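Local atomic coordinates of 3-hydroxyisobutyryl-CoA hydrolase (Mycobacterium thermoresistibile, PDB entry 4HDT), a protein that probably hydrolyses 3-hydroxyisobutyryl-CoA to 3-hydroxyisobutyrate and coenzyme A, belongs to the crotonase-like family and binds zinc in the crystal. Residues Trp229-Tyr234 and Ala245-His249; Ile267-Val271 and Asp334-Phe339. One frame throughout, in Å; residues are numbered along the deposited sequence.

Contact 1 of 2, residues Trp229-Tyr234 and Ala245-His249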
loop_
_atom_site.group_PDB
_atom_site.type_symbol
_atom_site.label_atom_id
_atom_site.label_comp_id
_atom_site.label_asym_id
_atom_site.label_seq_id
_atom_site.Cartn_x
_atom_site.Cartn_y
_atom_site.Cartn_z
ATOM N N TRP A 229 23.956 0.053 -0.713
ATOM C CA TRP A 229 23.926 -1.025 -1.728
ATOM C C TRP A 229 22.606 -1.044 -2.507
ATOM O O TRP A 229 22.565 -1.447 -3.673
ATOM C CB TRP A 229 24.249 -2.424 -1.157
ATOM C CG TRP A 229 23.313 -2.983 -0.112
ATOM C CD1 TRP A 229 23.514 -2.983 1.227
ATOM C CD2 TRP A 229 22.051 -3.626 -0.323
ATOM N NE1 TRP A 229 22.482 -3.557 1.873
ATOM C CE2 TRP A 229 21.563 -3.988 0.949
ATOM C CE3 TRP A 229 21.302 -3.978 -1.449
ATOM C CZ2 TRP A 229 20.355 -4.647 1.118
ATOM C CZ3 TRP A 229 20.117 -4.622 -1.275
ATOM C CH2 TRP A 229 19.648 -4.955 -0.004
ATOM N N ILE A 230 21.532 -0.594 -1.873
ATOM C CA ILE A 230 20.274 -0.394 -2.594
ATOM C C ILE A 230 20.464 0.625 -3.718
ATOM O O ILE A 230 20.164 0.343 -4.860
ATOM C CB ILE A 230 19.133 -0.009 -1.623
ATOM C CG1 ILE A 230 18.764 -1.209 -0.757
ATOM C CG2 ILE A 230 17.900 0.432 -2.407
ATOM C CD1 ILE A 230 17.895 -0.899 0.460
ATOM N N ASP A 231 21.008 1.794 -3.393
ATOM C CA ASP A 231 21.223 2.830 -4.411
ATOM C C ASP A 231 22.233 2.369 -5.475
ATOM O O ASP A 231 22.092 2.714 -6.649
ATOM C CB ASP A 231 21.721 4.110 -3.754
ATOM C CG ASP A 231 20.641 4.854 -3.024
ATOM O OD1 ASP A 231 19.482 4.364 -2.934
ATOM O OD2 ASP A 231 20.957 5.971 -2.533
ATOM N N GLU A 232 23.225 1.575 -5.070
ATOM C CA GLU A 232 24.205 1.007 -5.987
ATOM C C GLU A 232 23.564 0.088 -7.008
ATOM O O GLU A 232 23.922 0.095 -8.165
ATOM C CB GLU A 232 25.230 0.185 -5.185
ATOM C CG GLU A 232 26.274 -0.626 -5.970
ATOM C CD GLU A 232 27.145 -1.515 -5.088
ATOM O OE1 GLU A 232 26.967 -1.430 -3.847
ATOM O OE2 GLU A 232 28.023 -2.251 -5.619
ATOM N N CYS A 233 22.671 -0.758 -6.535
ATOM C CA CYS A 233 22.230 -1.891 -7.318
ATOM C C CYS A 233 20.934 -1.643 -8.046
ATOM O O CYS A 233 20.688 -2.284 -9.080
ATOM C CB CYS A 233 22.110 -3.147 -6.432
ATOM S SG CYS A 233 23.711 -3.705 -5.794
ATOM N N TYR A 234 20.089 -0.754 -7.534
ATOM C CA TYR A 234 18.776 -0.547 -8.143
ATOM C C TYR A 234 18.749 0.559 -9.195
ATOM O O TYR A 234 17.685 0.983 -9.601
ATOM C CB TYR A 234 17.708 -0.329 -7.053
ATOM C CG TYR A 234 17.267 -1.577 -6.288
ATOM C CD1 TYR A 234 17.940 -2.017 -5.168
ATOM C CD2 TYR A 234 16.143 -2.276 -6.689
ATOM C CE1 TYR A 234 17.510 -3.136 -4.451
ATOM C CE2 TYR A 234 15.705 -3.394 -6.004
ATOM C CZ TYR A 234 16.360 -3.818 -4.879
ATOM O OH TYR A 234 15.932 -4.884 -4.160
ATOM N N ALA A 245 23.271 -6.900 -10.559
ATOM C CA ALA A 245 24.061 -6.027 -9.708
ATOM C C ALA A 245 24.008 -6.475 -8.250
ATOM O O ALA A 245 25.017 -6.465 -7.553
ATOM C CB ALA A 245 23.550 -4.604 -9.826
ATOM N N LEU A 246 22.810 -6.848 -7.774
ATOM C CA LEU A 246 22.678 -7.331 -6.400
ATOM C C LEU A 246 23.564 -8.583 -6.227
ATOM O O LEU A 246 24.252 -8.724 -5.218
ATOM C CB LEU A 246 21.209 -7.684 -6.066
ATOM C CG LEU A 246 20.260 -6.515 -5.939
ATOM C CD1 LEU A 246 18.797 -6.962 -6.039
ATOM C CD2 LEU A 246 20.536 -5.742 -4.647
ATOM N N ARG A 247 23.590 -9.459 -7.222
ATOM C CA ARG A 247 24.421 -10.661 -7.087
ATOM C C ARG A 247 25.882 -10.318 -7.140
ATOM O O ARG A 247 26.671 -10.872 -6.366
ATOM C CB ARG A 247 24.058 -11.727 -8.112
ATOM C CG ARG A 247 22.641 -12.227 -7.873
ATOM C CD ARG A 247 22.454 -13.666 -8.177
ATOM N NE ARG A 247 21.100 -14.153 -7.927
ATOM C CZ ARG A 247 20.580 -14.450 -6.730
ATOM N NH1 ARG A 247 21.251 -14.263 -5.599
ATOM N NH2 ARG A 247 19.343 -14.913 -6.671
ATOM N N ALA A 248 26.246 -9.405 -8.034
ATOM C CA ALA A 248 27.634 -9.034 -8.164
ATOM C C ALA A 248 28.190 -8.336 -6.917
ATOM O O ALA A 248 29.403 -8.487 -6.643
ATOM C CB ALA A 248 27.897 -8.195 -9.409
ATOM N N HIS A 249 27.365 -7.584 -6.178
ATOM C CA HIS A 249 27.795 -6.897 -4.952
ATOM C C HIS A 249 28.313 -7.864 -3.913
ATOM O O HIS A 249 29.220 -7.521 -3.142
ATOM C CB HIS A 249 26.721 -5.928 -4.429
ATOM C CG HIS A 249 27.024 -5.290 -3.108
ATOM N ND1 HIS A 249 27.962 -4.283 -2.949
ATOM C CD2 HIS A 249 26.414 -5.418 -1.913
ATOM C CE1 HIS A 249 27.937 -3.858 -1.699
ATOM N NE2 HIS A 249 27.015 -4.552 -1.046
#
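Leu246 CD2 does most of the apolar work between helices 227-233 and 239-249. It touches Cys233 CB at 3.5 Å and meets the benzo edge of Trp229 near the ring plane, CZ3 lying 3.6 Å away; Tyr234 CE1 is a looser neighbour. The fork of leucine suits the place: CD2 reaches Cys233 and Trp229 while CD1 faces the phenol end of Tyr234. Small Cys233 and Ala245 let the backbones approach, their CB atoms 4.0 Å and their CA atoms 5.1 Å apart.

The aromatic and polar contacts gather round His249, whose CG stands anti to its backbone N (chi1 174°), carrying the imidazole across to the other helix. Trp229 CB packs over one face of this ring, 3.5 Å from NE2; the indole's five-membered ring and the imidazole are near parallel but slid apart, barely overlapping. The extended Glu232 side chain brings its carboxylate nearly perpendicular to the imidazole, and His249 ND1 gives a weak, bent hydrogen bond to Glu232 OE2 (3.4 Å, 129°). The indole N-H is engaged by Gln226, and Tyr234 OH by His167.

With apolar interior and polar margin, this is a steeply crossed pair of successive helices, short-segment axes 128° apart, in the helical part of a crotonase-like protein.

Contact 2 of 2, residues Ile267-Val271 and Asp334-Phe339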
loop_
_atom_site.group_PDB
_atom_site.type_symbol
_atom_site.label_atom_id
_atom_site.label_comp_id
_atom_site.label_asym_id
_atom_site.label_seq_id
_atom_site.Cartn_x
_atom_site.Cartn_y
_atom_site.Cartn_z
ATOM N N ILE A 267 6.611 -10.602 -15.280
ATOM C CA ILE A 267 5.868 -9.503 -15.881
ATOM C C ILE A 267 5.480 -8.476 -14.811
ATOM O O ILE A 267 5.654 -7.281 -15.022
ATOM C CB ILE A 267 4.655 -9.971 -16.714
ATOM C CG1 ILE A 267 4.044 -8.809 -17.503
ATOM C CG2 ILE A 267 3.607 -10.630 -15.825
ATOM C CD1 ILE A 267 4.982 -8.135 -18.477
ATOM N N ALA A 268 5.068 -8.931 -13.638
ATOM C CA ALA A 268 4.699 -7.979 -12.569
ATOM C C ALA A 268 5.911 -7.126 -12.111
ATOM O O ALA A 268 5.780 -5.934 -11.908
ATOM C CB ALA A 268 4.062 -8.691 -11.400
ATOM N N LEU A 269 7.060 -7.762 -11.978
ATOM C CA LEU A 269 8.309 -7.071 -11.629
ATOM C C LEU A 269 8.590 -5.987 -12.652
ATOM O O LEU A 269 8.898 -4.858 -12.275
ATOM C CB LEU A 269 9.516 -8.022 -11.604
ATOM C CG LEU A 269 9.588 -8.920 -10.373
ATOM C CD1 LEU A 269 10.536 -10.100 -10.657
ATOM C CD2 LEU A 269 9.922 -8.148 -9.093
ATOM N N SER A 270 8.469 -6.348 -13.926
ATOM C CA SER A 270 8.808 -5.444 -15.034
ATOM C C SER A 270 7.852 -4.260 -15.071
ATOM O O SER A 270 8.254 -3.121 -15.299
ATOM C CB SER A 270 8.798 -6.198 -16.356
ATOM O OG SER A 270 9.670 -7.326 -16.318
ATOM N N VAL A 271 6.584 -4.539 -14.858
ATOM C CA VAL A 271 5.587 -3.475 -14.889
ATOM C C VAL A 271 5.753 -2.586 -13.649
ATOM O O VAL A 271 5.565 -1.362 -13.712
ATOM C CB VAL A 271 4.175 -4.032 -15.031
ATOM C CG1 VAL A 271 3.146 -2.921 -14.952
ATOM C CG2 VAL A 271 4.003 -4.815 -16.339
ATOM N N ASP A 334 5.049 -6.140 -24.078
ATOM C CA ASP A 334 4.354 -6.807 -22.972
ATOM C C ASP A 334 4.141 -5.828 -21.800
ATOM O O ASP A 334 3.053 -5.772 -21.214
ATOM C CB ASP A 334 5.137 -8.008 -22.432
ATOM C CG ASP A 334 5.172 -9.202 -23.386
ATOM O OD1 ASP A 334 4.286 -9.356 -24.260
ATOM O OD2 ASP A 334 6.119 -10.002 -23.238
ATOM N N VAL A 335 5.194 -5.089 -21.449
ATOM C CA VAL A 335 5.116 -4.080 -20.371
ATOM C C VAL A 335 4.207 -2.934 -20.776
ATOM O O VAL A 335 3.296 -2.535 -20.023
ATOM C CB VAL A 335 6.525 -3.526 -20.011
ATOM C CG1 VAL A 335 6.435 -2.336 -19.054
ATOM C CG2 VAL A 335 7.392 -4.631 -19.446
ATOM N N GLU A 336 4.408 -2.429 -21.994
ATOM C CA GLU A 336 3.609 -1.303 -22.468
ATOM C C GLU A 336 2.122 -1.598 -22.469
ATOM O O GLU A 336 1.310 -0.691 -22.236
ATOM C CB GLU A 336 4.102 -0.849 -23.861
ATOM C CG GLU A 336 3.282 0.223 -24.540
ATOM C CD GLU A 336 3.239 1.559 -23.802
ATOM O OE1 GLU A 336 4.128 1.857 -22.981
ATOM O OE2 GLU A 336 2.286 2.321 -24.066
ATOM N N ALA A 337 1.755 -2.851 -22.696
ATOM C CA ALA A 337 0.323 -3.251 -22.702
ATOM C C ALA A 337 -0.399 -2.935 -21.387
ATOM O O ALA A 337 -1.595 -2.700 -21.387
ATOM C CB ALA A 337 0.202 -4.728 -23.013
ATOM N N TYR A 338 0.314 -2.905 -20.269
ATOM C CA TYR A 338 -0.317 -2.629 -18.983
ATOM C C TYR A 338 -0.699 -1.172 -18.798
ATOM O O TYR A 338 -1.490 -0.845 -17.924
ATOM C CB TYR A 338 0.561 -3.073 -17.829
ATOM C CG TYR A 338 0.546 -4.560 -17.552
ATOM C CD1 TYR A 338 1.200 -5.455 -18.390
ATOM C CD2 TYR A 338 -0.038 -5.041 -16.399
ATOM C CE1 TYR A 338 1.212 -6.824 -18.113
ATOM C CE2 TYR A 338 -0.007 -6.394 -16.082
ATOM C CZ TYR A 338 0.613 -7.282 -16.939
ATOM O OH TYR A 338 0.649 -8.611 -16.598
ATOM N N PHE A 339 -0.177 -0.290 -19.652
ATOM C CA PHE A 339 -0.391 1.141 -19.540
ATOM C C PHE A 339 -1.377 1.648 -20.576
ATOM O O PHE A 339 -1.569 2.849 -20.683
ATOM C CB PHE A 339 0.964 1.870 -19.643
ATOM C CG PHE A 339 1.889 1.531 -18.525
ATOM C CD1 PHE A 339 1.819 2.221 -17.337
ATOM C CD2 PHE A 339 2.821 0.497 -18.636
ATOM C CE1 PHE A 339 2.636 1.880 -16.266
ATOM C CE2 PHE A 339 3.651 0.168 -17.585
ATOM C CZ PHE A 339 3.559 0.847 -16.401
#
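An apolar packing, with no hydrogen bond across it, joins the first turns of helix 266-279 to residues 334-339, away from the zinc sites. Val271 and Tyr338 are central to it. The valine lays CG2 over one face of the phenol ring, 3.7 Å from the centroid and 18° off the normal, a CH-pi contact. Its chi1 of 176° puts CG2 opposite the carbonyl carbon, turned toward the ring. Both methyls lie on the same side of the ring plane, CG2 over the face and Val271 CG1 nearer the root of the side chain, 3.9 Å from Tyr338 CB.

Ile267, one helical turn earlier, meets the far end of the same ring: its CG1 lies 3.5 Å from Tyr338 CE1, and its longer arm runs on to bring CD1 within 4.0 Å of Asp334 CB. Val335 CG2 rests against Ser270 CB at 3.7 Å; the small serine fits close to the valine and turns its hydroxyl back to Pro266 O. Val271 O lies at the edge of the Phe339 ring, 4.0 Å from CZ, and Val271 CG1 touches the same carbon; helix 285-299 also packs on both residues.

Since branched aliphatic and aromatic groups make the join, it rests on shape and dispersion, and burial of these side chains should supply much of its stability.

How the contacts relate
From the N terminus the chain first lays down the mixed sheet and the helices around it, and neither contact involves a strand. Contact 1 then closes a short loop, with ten residues between its segments, pairing two successive helices. Helix 252-261 follows, touching Trp229 and Tyr234 of contact 1, before the chain enters helix 266-279 and opens contact 2. There 62 residues lie between the segments, including helices 285-299 and 303-313, and the chain near its C-terminal end comes back onto helix 266-279. The two loops are in series, neither nested nor crossed. Their centres lie 23 Å apart and their nearest atoms about 8 Å, without touching: one is local, the other long-range.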